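Uncharacterized protein (Enterococcus faecalis, PDB 2R41) is of unknown function, an alpha-beta protein of the DUF960 family that may be a GTP cyclohydrolase. Local coordinates at residues Leu18-Ser23 and Glu99-Pro104; Ile44-Leu49 and Phe65-Ser70; Leu50-Leu55 and Ser88-Phe93. All blocks are in the same frame, centred on the assembly; numbering follows the deposited sequence. Where two conformers were deposited one is given.

Contact 1. Residues Leu18-Ser23 and Glu99-Pro104; sequences LGVVSS and ETILLP
Val20 reaches from the short helix 18-21 onto the end of strand 98-102, where it meets Ile101, Leu102 and Leu103, while Gly19 beside it receives the other branch of Leu103. No hydrogen bond runs between residues 18-23 and 99-104, and the join is made by apolar groups.

Most of the touching falls to the two methyls of Val20. CG1 lies anti to the backbone N (chi1 162°), which puts CG2 beside that N and turned to the strand; there Val20 CG2 lies 3.6 Å from Leu102 CA and next to Leu103 CD1. Both methyls meet Ile101 on its CG2 branch, Val20 CG1 and CG2 each standing 4.0 Å from Ile101 CG2, and the two side chains cross at about a right angle. The two branches of Leu103 part: CD1 goes to the valine, and Leu103 CD2 rests 3.9 Å from Gly19 C, against main chain that has no side chain of its own.

Within 18-23 the polar bonding closes the turn. Leu18 O accepts both Ser22 N at 3.1 Å and Ser22 OG at 2.7 Å, the two donors arriving from opposite faces of the carbonyl plane. Glu106 takes Gly19 N and Leu103 N on its two carboxylate oxygens and thereby bridges the segments.

The contact lays the short helix that follows strand 13-16 against the end of 98-102, its parallel neighbour in the mixed sheet; strand 89-94 flanks 98-102 on the other side. Helix 26-40 adds Ile29 on Val20 and Ile32 on Ile101, and Leu18 and Val21 pack on Arg98 of a second subunit.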
loop_
_atom_site.group_PDB
_atom_site.type_symbol
_atom_site.label_atom_id
_atom_site.label_comp_id
_atom_site.label_asym_id
_atom_site.label_seq_id
_atom_site.Cartn_x
_atom_site.Cartn_y
_atom_site.Cartn_z
ATOM N N LEU C 18 7.557 0.237 -14.503
ATOM C CA LEU C 18 8.166 -1.070 -14.535
ATOM C C LEU C 18 9.608 -1.051 -15.036
ATOM O O LEU C 18 10.501 -1.567 -14.357
ATOM C CB LEU C 18 7.325 -2.029 -15.368
ATOM C CG LEU C 18 7.941 -3.401 -15.696
ATOM C CD1 LEU C 18 8.031 -4.312 -14.483
ATOM C CD2 LEU C 18 7.172 -4.098 -16.812
ATOM N N GLY C 19 9.848 -0.456 -16.198
ATOM C CA GLY C 19 11.193 -0.380 -16.726
ATOM C C GLY C 19 12.179 0.318 -15.818
ATOM O O GLY C 19 13.335 -0.079 -15.717
ATOM N N VAL C 20 11.736 1.363 -15.151
ATOM C CA VAL C 20 12.626 2.081 -14.254
ATOM C C VAL C 20 12.892 1.247 -12.999
ATOM O O VAL C 20 14.025 1.144 -12.515
ATOM C CB VAL C 20 12.053 3.481 -13.879
ATOM C CG1 VAL C 20 12.701 4.029 -12.663
ATOM C CG2 VAL C 20 12.333 4.465 -14.987
ATOM N N VAL C 21 11.848 0.647 -12.464
ATOM C CA VAL C 21 11.942 0.061 -11.137
ATOM C C VAL C 21 12.824 -1.170 -11.202
ATOM O O VAL C 21 13.479 -1.516 -10.212
ATOM C CB VAL C 21 10.536 -0.286 -10.540
ATOM C CG1 VAL C 21 9.959 -1.535 -11.190
ATOM C CG2 VAL C 21 10.617 -0.483 -9.060
ATOM N N SER C 22 12.856 -1.793 -12.383
ATOM C CA SER C 22 13.511 -3.089 -12.572
ATOM C C SER C 22 14.931 -2.891 -13.126
ATOM O O SER C 22 15.671 -3.846 -13.387
ATOM C CB SER C 22 12.676 -3.955 -13.522
ATOM O OG SER C 22 12.581 -3.278 -14.766
ATOM N N SER C 23 15.323 -1.639 -13.269
ATOM C CA SER C 23 16.510 -1.338 -13.983
ATOM C C SER C 23 17.413 -0.364 -13.213
ATOM O O SER C 23 18.631 -0.376 -13.400
ATOM C CB SER C 23 16.073 -0.839 -15.343
ATOM O OG SER C 23 16.751 0.345 -15.707
ATOM N N GLU C 99 2.408 11.545 -10.068
ATOM C CA GLU C 99 3.739 11.759 -10.624
ATOM C C GLU C 99 4.436 10.432 -10.912
ATOM O O GLU C 99 4.346 9.490 -10.124
ATOM C CB GLU C 99 4.588 12.602 -9.670
ATOM C CG GLU C 99 4.089 14.026 -9.488
ATOM C CD GLU C 99 4.224 14.513 -8.059
ATOM O OE1 GLU C 99 5.338 14.425 -7.503
ATOM O OE2 GLU C 99 3.215 14.984 -7.492
ATOM N N THR C 100 5.129 10.368 -12.043
ATOM C CA THR C 100 5.721 9.125 -12.506
ATOM C C THR C 100 7.100 9.324 -13.117
ATOM O O THR C 100 7.323 10.244 -13.887
ATOM C CB THR C 100 4.800 8.461 -13.519
ATOM O OG1 THR C 100 3.508 8.320 -12.942
ATOM C CG2 THR C 100 5.290 7.078 -13.902
ATOM N N ILE C 101 8.028 8.454 -12.742
ATOM C CA ILE C 101 9.320 8.372 -13.408
ATOM C C ILE C 101 9.333 7.203 -14.353
ATOM O O ILE C 101 8.969 6.097 -13.999
ATOM C CB ILE C 101 10.415 8.139 -12.412
ATOM C CG1 ILE C 101 10.507 9.351 -11.496
ATOM C CG2 ILE C 101 11.704 7.905 -13.140
ATOM C CD1 ILE C 101 11.399 9.171 -10.309
ATOM N N LEU C 102 9.763 7.438 -15.568
ATOM C CA LEU C 102 9.708 6.381 -16.565
ATOM C C LEU C 102 10.741 6.612 -17.647
ATOM O O LEU C 102 11.422 7.655 -17.686
ATOM C CB LEU C 102 8.308 6.259 -17.170
ATOM C CG LEU C 102 7.860 7.430 -18.048
ATOM C CD1 LEU C 102 6.408 7.290 -18.407
ATOM C CD2 LEU C 102 8.046 8.770 -17.381
ATOM N N LEU C 103 10.852 5.606 -18.501
ATOM C CA LEU C 103 11.826 5.559 -19.565
ATOM C C LEU C 103 11.186 6.166 -20.766
ATOM O O LEU C 103 9.981 6.087 -20.895
ATOM C CB LEU C 103 12.138 4.108 -19.866
ATOM C CG LEU C 103 13.402 3.521 -19.259
ATOM C CD1 LEU C 103 13.693 4.144 -17.924
ATOM C CD2 LEU C 103 13.212 2.034 -19.141
ATOM N N PRO C 104 11.966 6.830 -21.622
ATOM C CA PRO C 104 11.470 7.393 -22.883
ATOM C C PRO C 104 10.721 6.407 -23.735
ATOM O O PRO C 104 9.708 6.760 -24.329
ATOM C CB PRO C 104 12.743 7.855 -23.568
ATOM C CG PRO C 104 13.563 8.321 -22.383
ATOM C CD PRO C 104 13.369 7.201 -21.389
#

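Contact 2. Residues Ile44-Leu49 and Phe65-Ser70; sequences IPLNDL and FSQENS
The side-chain amide of Gln67 does the work of a backbone peptide, gripping residues 44-49 at two points. Gln67 NE2 donates to Pro45 O at 3.1 Å, a nearly straight bond (167°) that lies in the carbonyl plane of the proline and in the amide plane of the glutamine. Its other end, Gln67 OE1, accepts Asn47 N at 2.8 Å, with the donor tilted 33° out of the plane of the accepting C=O. One flat group thus spans Leu46, whose CA and CD2 lie near OE1, and the two bonds together should fix the rotation of the buried amide.

Apolar contact adjoins this clamp: Ile44 CD1 comes within 4.0 Å of Phe65 CE2, obliquely to the ring, and Leu46 CD2 lies more loosely by Phe65 CZ. Toward the other end, Asn47 ND2 lies 2.8 Å from Glu68 O.

Behind these come the elements that hold them. The Asn47 side chain, its CG anti to the backbone N (chi1 -158°), folds so that OD1 accepts Leu49 N at 3.3 Å on a lone pair, an Asx turn leading into the strand. A water accepts from Glu68 N and donates to Leu49 O, joining the segments where no direct backbone bond is made.

The loop from helix 26-40 is in this way tied to the end of strand 60-66, just where strand 49-57 begins. Leu50 on that strand packs against Phe65 and Gln67, Phe65 pairs with Met74 on strand 73-78, and Phe91 and Phe93 of strand 89-94 lie against Leu49.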
loop_
_atom_site.group_PDB
_atom_site.type_symbol
_atom_site.label_atom_id
_atom_site.label_comp_id
_atom_site.label_asym_id
_atom_site.label_seq_id
_atom_site.Cartn_x
_atom_site.Cartn_y
_atom_site.Cartn_z
ATOM N N ILE C 44 13.237 26.912 -9.538
ATOM C CA ILE C 44 12.814 27.357 -10.867
ATOM C C ILE C 44 11.388 26.845 -11.165
ATOM O O ILE C 44 10.925 25.880 -10.507
ATOM C CB ILE C 44 13.772 26.839 -11.956
ATOM C CG1 ILE C 44 13.335 25.419 -12.375
ATOM C CG2 ILE C 44 15.231 26.980 -11.524
ATOM C CD1 ILE C 44 14.360 24.355 -12.332
ATOM N N PRO C 45 10.717 27.419 -12.196
ATOM C CA PRO C 45 9.398 26.952 -12.571
ATOM C C PRO C 45 9.563 25.609 -13.243
ATOM O O PRO C 45 10.591 25.358 -13.879
ATOM C CB PRO C 45 8.933 27.954 -13.608
ATOM C CG PRO C 45 10.025 28.810 -13.903
ATOM C CD PRO C 45 11.218 28.441 -13.120
ATOM N N LEU C 46 8.568 24.742 -13.097
ATOM C CA LEU C 46 8.668 23.374 -13.598
ATOM C C LEU C 46 7.651 23.063 -14.667
ATOM O O LEU C 46 6.454 23.360 -14.549
ATOM C CB LEU C 46 8.555 22.396 -12.449
ATOM C CG LEU C 46 9.815 22.469 -11.620
ATOM C CD1 LEU C 46 9.718 21.623 -10.394
ATOM C CD2 LEU C 46 10.971 22.010 -12.477
ATOM N N ASN C 47 8.170 22.483 -15.731
ATOM C CA ASN C 47 7.391 21.925 -16.809
ATOM C C ASN C 47 6.778 20.684 -16.228
ATOM O O ASN C 47 7.270 20.157 -15.261
ATOM C CB ASN C 47 8.401 21.518 -17.861
ATOM C CG ASN C 47 7.821 21.415 -19.236
ATOM O OD1 ASN C 47 7.122 20.436 -19.575
ATOM N ND2 ASN C 47 8.169 22.391 -20.086
ATOM N N ASP C 48 5.708 20.181 -16.787
ATOM C CA ASP C 48 5.152 18.980 -16.197
ATOM C C ASP C 48 5.929 17.770 -16.625
ATOM O O ASP C 48 5.601 16.672 -16.235
ATOM C CB ASP C 48 3.695 18.815 -16.583
ATOM C CG ASP C 48 3.502 18.572 -18.072
ATOM O OD1 ASP C 48 4.508 18.337 -18.781
ATOM O OD2 ASP C 48 2.340 18.595 -18.549
ATOM N N LEU C 49 6.937 17.959 -17.467
ATOM C CA LEU C 49 7.768 16.836 -17.889
ATOM C C LEU C 49 9.239 17.200 -17.860
ATOM O O LEU C 49 9.629 18.263 -18.343
ATOM C CB LEU C 49 7.373 16.375 -19.258
ATOM C CG LEU C 49 8.297 15.315 -19.830
ATOM C CD1 LEU C 49 7.928 13.945 -19.348
ATOM C CD2 LEU C 49 8.106 15.414 -21.322
ATOM N N PHE C 65 20.087 17.573 -15.761
ATOM C CA PHE C 65 18.661 17.915 -15.870
ATOM C C PHE C 65 18.391 18.954 -16.956
ATOM O O PHE C 65 19.186 19.881 -17.151
ATOM C CB PHE C 65 18.135 18.466 -14.542
ATOM C CG PHE C 65 16.863 19.262 -14.673
ATOM C CD1 PHE C 65 15.662 18.639 -15.009
ATOM C CD2 PHE C 65 16.869 20.642 -14.480
ATOM C CE1 PHE C 65 14.479 19.384 -15.142
ATOM C CE2 PHE C 65 15.691 21.401 -14.605
ATOM C CZ PHE C 65 14.490 20.777 -14.935
ATOM N N SER C 66 17.254 18.817 -17.634
ATOM C CA SER C 66 16.753 19.872 -18.507
ATOM C C SER C 66 15.266 19.682 -18.706
ATOM O O SER C 66 14.736 18.659 -18.296
ATOM C CB SER C 66 17.479 19.871 -19.868
ATOM O OG SER C 66 17.262 18.676 -20.612
ATOM N N GLN C 67 14.614 20.664 -19.330
ATOM C CA GLN C 67 13.198 20.628 -19.676
ATOM C C GLN C 67 12.957 21.462 -20.939
ATOM O O GLN C 67 13.733 22.378 -21.241
ATOM C CB GLN C 67 12.314 21.119 -18.510
ATOM C CG GLN C 67 12.555 22.551 -18.034
ATOM C CD GLN C 67 11.766 22.923 -16.786
ATOM O OE1 GLN C 67 10.850 22.222 -16.386
ATOM N NE2 GLN C 67 12.120 24.042 -16.172
ATOM N N GLU C 68 11.893 21.100 -21.665
ATOM C CA GLU C 68 11.377 21.814 -22.835
ATOM C C GLU C 68 11.011 23.234 -22.394
ATOM O O GLU C 68 10.548 23.428 -21.262
ATOM C CB GLU C 68 10.117 21.103 -23.381
ATOM C CG GLU C 68 10.327 19.717 -24.067
ATOM C CD GLU C 68 9.229 18.649 -23.725
ATOM O OE1 GLU C 68 9.500 17.436 -23.908
ATOM O OE2 GLU C 68 8.112 19.000 -23.266
ATOM N N ASN C 69 11.227 24.223 -23.267
ATOM C CA ASN C 69 10.840 25.622 -22.972
ATOM C C ASN C 69 11.597 26.257 -21.834
ATOM O O ASN C 69 11.018 27.052 -21.081
ATOM C CB ASN C 69 9.349 25.739 -22.612
ATOM C CG ASN C 69 8.464 25.551 -23.788
ATOM O OD1 ASN C 69 8.909 25.653 -24.940
ATOM N ND2 ASN C 69 7.195 25.260 -23.521
ATOM N N SER C 70 12.866 25.911 -21.670
ATOM C CA SER C 70 13.621 26.527 -20.604
ATOM C C SER C 70 15.088 26.406 -20.863
ATOM O O SER C 70 15.542 25.453 -21.477
ATOM C CB SER C 70 13.246 25.924 -19.251
ATOM O OG SER C 70 14.166 26.328 -18.246
HETATM O O HOH W 1 10.517 19.101 -20.848
#

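Contact 3. Residues Leu50-Leu55 and Ser88-Phe93; sequences LHFDLL and SRIFAF
Phe52 and Ile90 face each other as a hydrogen-bonded antiparallel pair, and the side chain of Phe52 then runs on toward Ala92. At its root, Phe52 CB lies 4.1 Å from Ile90 CG1 and also meets the carbonyl oxygen of that isoleucine. CG stands anti to the carbonyl carbon (chi1 -62°), which carries the ring along the neighbouring strand: CD2 passes near Ile90 O, and Phe52 CE2 comes to 3.9 Å from Ala92 CB, which sits at the ring edge, in its plane. Ile32 and Ile36 of helix 26-40 also pack on the Phe52 side chain, and Ile32 reaches Ile90.

Strands 49-57 and 89-94 are adjacent central members of a six-stranded mixed sheet, antiparallel to each other, and helix 26-40 packs on the face bearing Leu50, Phe52, Ile90 and Ala92. Bonds run both ways at Phe52-Ile90 and Leu50-Ala92; Leu54 N, 3.0 Å from Ser88 O, adds one more.

Farther along, Ile90 CD1 touches Leu54 CD2 at 3.6 Å. His51 and Phe91 occupy the other face as a non-hydrogen-bonded pair and stack edge-to-face, centroids 4.8 Å apart and planes at 50°, Phe91 CE1 over the histidine ring. Beyond them Asp53 and Arg89 run side by side: Asp53 OD2 lies 3.2 Å from Arg89 CB and also nears CD, but stays 4.5 Å from Arg89 NE, too far for a salt bridge.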
loop_
_atom_site.group_PDB
_atom_site.type_symbol
_atom_site.label_atom_id
_atom_site.label_comp_id
_atom_site.label_asym_id
_atom_site.label_seq_id
_atom_site.Cartn_x
_atom_site.Cartn_y
_atom_site.Cartn_z
ATOM N N LEU C 50 10.038 16.321 -17.258
ATOM C CA LEU C 50 11.399 16.642 -16.859
ATOM C C LEU C 50 12.369 15.610 -17.381
ATOM O O LEU C 50 12.156 14.406 -17.163
ATOM C CB LEU C 50 11.449 16.629 -15.354
ATOM C CG LEU C 50 11.271 17.938 -14.612
ATOM C CD1 LEU C 50 10.224 18.829 -15.152
ATOM C CD2 LEU C 50 10.988 17.625 -13.191
ATOM N N HIS C 51 13.419 16.051 -18.077
ATOM C CA HIS C 51 14.410 15.131 -18.654
ATOM C C HIS C 51 15.555 14.975 -17.662
ATOM O O HIS C 51 16.050 15.959 -17.103
ATOM C CB HIS C 51 14.978 15.652 -19.970
ATOM C CG HIS C 51 13.949 15.943 -21.038
ATOM N ND1 HIS C 51 12.755 16.602 -20.791
ATOM C CD2 HIS C 51 13.976 15.731 -22.381
ATOM C CE1 HIS C 51 12.086 16.764 -21.924
ATOM N NE2 HIS C 51 12.803 16.245 -22.903
ATOM N N PHE C 52 15.987 13.747 -17.422
ATOM C CA PHE C 52 17.229 13.545 -16.695
ATOM C C PHE C 52 18.167 12.627 -17.445
ATOM O O PHE C 52 17.823 11.481 -17.659
ATOM C CB PHE C 52 16.944 12.938 -15.352
ATOM C CG PHE C 52 16.099 13.809 -14.467
ATOM C CD1 PHE C 52 16.673 14.788 -13.686
ATOM C CD2 PHE C 52 14.722 13.620 -14.389
ATOM C CE1 PHE C 52 15.896 15.566 -12.866
ATOM C CE2 PHE C 52 13.959 14.402 -13.591
ATOM C CZ PHE C 52 14.545 15.377 -12.824
ATOM N N ASP C 53 19.336 13.111 -17.849
ATOM C CA ASP C 53 20.347 12.204 -18.360
ATOM C C ASP C 53 21.249 11.710 -17.221
ATOM O O ASP C 53 21.712 12.516 -16.391
ATOM C CB ASP C 53 21.185 12.861 -19.437
ATOM C CG ASP C 53 20.358 13.300 -20.628
ATOM O OD1 ASP C 53 20.304 14.541 -20.927
ATOM O OD2 ASP C 53 19.759 12.396 -21.266
ATOM N N LEU C 54 21.472 10.387 -17.186
ATOM C CA LEU C 54 22.318 9.715 -16.197
ATOM C C LEU C 54 23.711 9.475 -16.810
ATOM O O LEU C 54 23.846 8.701 -17.738
ATOM C CB LEU C 54 21.674 8.373 -15.844
ATOM C CG LEU C 54 20.321 8.215 -15.097
ATOM C CD1 LEU C 54 20.525 7.571 -13.763
ATOM C CD2 LEU C 54 19.450 9.466 -14.915
ATOM N N LEU C 55 24.758 10.134 -16.336
ATOM C CA LEU C 55 26.026 10.028 -17.048
ATOM C C LEU C 55 27.092 9.419 -16.160
ATOM O O LEU C 55 26.988 9.510 -14.926
ATOM C CB LEU C 55 26.459 11.390 -17.566
ATOM C CG LEU C 55 25.408 12.193 -18.353
ATOM C CD1 LEU C 55 25.799 13.651 -18.398
ATOM C CD2 LEU C 55 25.176 11.638 -19.754
ATOM N N SER C 88 20.010 5.226 -19.985
ATOM C CA SER C 88 20.833 6.408 -20.200
ATOM C C SER C 88 20.064 7.701 -19.914
ATOM O O SER C 88 20.658 8.699 -19.529
ATOM C CB SER C 88 21.420 6.426 -21.602
ATOM O OG SER C 88 20.456 6.912 -22.525
ATOM N N ARG C 89 18.747 7.696 -20.093
ATOM C CA ARG C 89 17.958 8.824 -19.609
ATOM C C ARG C 89 16.612 8.407 -19.052
ATOM O O ARG C 89 16.107 7.365 -19.434
ATOM C CB ARG C 89 17.827 9.919 -20.674
ATOM C CG ARG C 89 17.131 9.578 -21.941
ATOM C CD ARG C 89 17.540 10.614 -23.003
ATOM N NE ARG C 89 16.415 11.003 -23.871
ATOM C CZ ARG C 89 15.828 10.225 -24.806
ATOM N NH1 ARG C 89 16.229 8.959 -25.036
ATOM N NH2 ARG C 89 14.796 10.707 -25.504
ATOM N N ILE C 90 16.056 9.194 -18.134
ATOM C CA ILE C 90 14.677 8.997 -17.672
ATOM C C ILE C 90 13.887 10.305 -17.603
ATOM O O ILE C 90 14.452 11.406 -17.618
ATOM C CB ILE C 90 14.586 8.348 -16.279
ATOM C CG1 ILE C 90 15.050 9.317 -15.216
ATOM C CG2 ILE C 90 15.405 7.069 -16.186
ATOM C CD1 ILE C 90 16.003 8.679 -14.183
ATOM N N PHE C 91 12.571 10.163 -17.501
ATOM C CA PHE C 91 11.683 11.291 -17.451
ATOM C C PHE C 91 10.952 11.281 -16.135
ATOM O O PHE C 91 10.660 10.188 -15.589
ATOM C CB PHE C 91 10.657 11.134 -18.531
ATOM C CG PHE C 91 11.167 11.428 -19.900
ATOM C CD1 PHE C 91 12.452 11.948 -20.097
ATOM C CD2 PHE C 91 10.345 11.259 -21.006
ATOM C CE1 PHE C 91 12.924 12.264 -21.390
ATOM C CE2 PHE C 91 10.805 11.590 -22.301
ATOM C CZ PHE C 91 12.095 12.081 -22.487
ATOM N N ALA C 92 10.672 12.469 -15.595
ATOM C CA ALA C 92 9.695 12.598 -14.519
ATOM C C ALA C 92 8.477 13.269 -15.108
ATOM O O ALA C 92 8.562 14.319 -15.787
ATOM C CB ALA C 92 10.223 13.400 -13.412
ATOM N N PHE C 93 7.327 12.670 -14.869
ATOM C CA PHE C 93 6.119 13.202 -15.444
ATOM C C PHE C 93 5.011 13.387 -14.441
ATOM O O PHE C 93 4.744 12.529 -13.602
ATOM C CB PHE C 93 5.625 12.305 -16.518
ATOM C CG PHE C 93 4.366 12.774 -17.139
ATOM C CD1 PHE C 93 4.301 14.035 -17.739
ATOM C CD2 PHE C 93 3.233 11.948 -17.162
ATOM C CE1 PHE C 93 3.135 14.470 -18.366
ATOM C CE2 PHE C 93 2.053 12.371 -17.783
ATOM C CZ PHE C 93 2.014 13.632 -18.397
#

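Overall arrangement
Starting from the N terminus, strand 13-16 leads into 18-23, the first half of contact 1, whose partner 99-104 comes only near the C terminus; the loop it closes takes in helix 26-40 and four strands of the sheet, with contacts 2 and 3 nested inside. After helix 26-40, residues 44-49 open contact 2 and run straight into 50-55 of contact 3. The two contacts cross, since 50-55 falls between 44-49 and 65-70, and 88-93 comes after both. All three reach one sheet: Ser66 bonds to His51 between contacts 2 and 3, and Phe91 and Phe93 bond to Leu102 and Thr100 between contacts 3 and 1. Contacts 1 and 2 do not touch, their centres about 19 Å apart.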